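Local coordinates for DUF3298 domain-containing protein (Pseudomonas aeruginosa, PDB 4E72), which is of unknown function but belongs to the DUF3298 family and is probably exported as a lipoprotein, at residues Leu107-Gly110 against Gly114-Gly117. Sequence-based numbering, arbitrary orientation.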
# COMPACT_ATOMS: atom_id res chain seq x y z
N LEU A 107 5.30 5.22 11.82
CA LEU A 107 6.07 6.33 12.36
C LEU A 107 5.60 6.71 13.80
O LEU A 107 4.42 6.96 14.03
CB LEU A 107 5.98 7.55 11.41
CG LEU A 107 6.74 8.83 11.86
CD1 LEU A 107 8.25 8.61 11.90
CD2 LEU A 107 6.43 10.01 10.93
N PHE A 108 6.52 6.72 14.75
CA PHE A 108 6.21 7.14 16.12
C PHE A 108 7.12 8.31 16.52
O PHE A 108 8.34 8.16 16.52
CB PHE A 108 6.29 5.97 17.12
CG PHE A 108 5.96 6.43 18.52
CD1 PHE A 108 4.64 6.68 18.90
CD2 PHE A 108 6.97 6.71 19.43
CE1 PHE A 108 4.34 7.17 20.18
CE2 PHE A 108 6.67 7.20 20.71
CZ PHE A 108 5.36 7.41 21.08
N THR A 109 6.52 9.49 16.81
CA THR A 109 7.29 10.69 17.15
C THR A 109 6.84 11.27 18.51
O THR A 109 6.63 12.49 18.64
CB THR A 109 7.26 11.76 16.01
OG1 THR A 109 5.92 12.22 15.78
CG2 THR A 109 7.89 11.28 14.69
N GLY A 110 6.78 10.42 19.52
CA GLY A 110 6.45 10.82 20.88
C GLY A 110 5.02 11.27 21.15
O GLY A 110 4.75 11.86 22.19
N GLY A 114 1.46 5.80 17.39
CA GLY A 114 2.16 5.86 16.11
C GLY A 114 1.26 6.14 14.94
O GLY A 114 0.03 6.14 15.07
N MSE A 115 1.86 6.39 13.78
CA MSE A 115 1.17 6.71 12.53
C MSE A 115 1.41 5.65 11.46
O MSE A 115 2.48 5.62 10.85
CB MSE A 115 1.62 8.09 12.01
CG MSE A 115 1.31 9.18 12.99
SE MSE A 115 2.53 10.69 12.96
CE MSE A 115 3.71 10.16 14.38
N PRO A 116 0.41 4.77 11.19
CA PRO A 116 0.59 3.76 10.13
C PRO A 116 0.27 4.29 8.72
O PRO A 116 -0.56 5.19 8.54
CB PRO A 116 -0.39 2.66 10.53
CG PRO A 116 -1.51 3.39 11.22
CD PRO A 116 -0.93 4.67 11.81
N GLY A 117 0.93 3.71 7.72
CA GLY A 117 0.69 3.99 6.31
C GLY A 117 0.66 2.69 5.52
O GLY A 117 1.33 1.72 5.88
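Leu-107 and Met-115 face each other as an antiparallel hydrogen-bonded pair, the last bridge of a beta hairpin before its connecting loop. Both backbone bonds of the pair form: Leu-107 N gives its hydrogen to Met-115 O at 3.0 Å, and Met-115 N returns one to Leu-107 O at 2.6 Å.

Met-115, a selenomethionine, carries most of the side-chain contact, on the same sheet face as Leu-107. Met-115 CB lies 3.6 Å from Leu-107 O, and CG stays near that same oxygen. With CG anti to the carbonyl carbon (chi1 -61°) the chain first rises off the sheet, and only SE and CE lead across to the 107-110 strand; the turn about the CG-SE bond (chi3 -96°) swings the methyl over the backbone of that strand. There Met-115 CE comes within 3.3 Å of Leu-107 O and, at the same distance, of Thr-109 OG1, while Leu-107 CG packs against Met-115 CE from the side at 4.2 Å. The selenomethionine and leucine chains thus run side by side, whereas Thr-109 meets the methyl end roughly at a right angle.

The Phe-108 ring extends past the end of the strand, beside Gly-114. Gly-114 N sits at the ring's edge, in plane, 3.6 Å from Phe-108 CD1, and Gly-110 N lies over one face, offset toward the rim.

This surface turn joins strands 98-108 and 115-124, neighbours in the six-stranded mixed sheet. Strand 84-95 flanks the hairpin beyond strand 98-108: Phe-108 bonds through its backbone to Ser-84, and Leu-107 touches Ser-85. On the 115-124 side, Pro-116 rests against loop residues Ala-193, Tyr-199 and His-203.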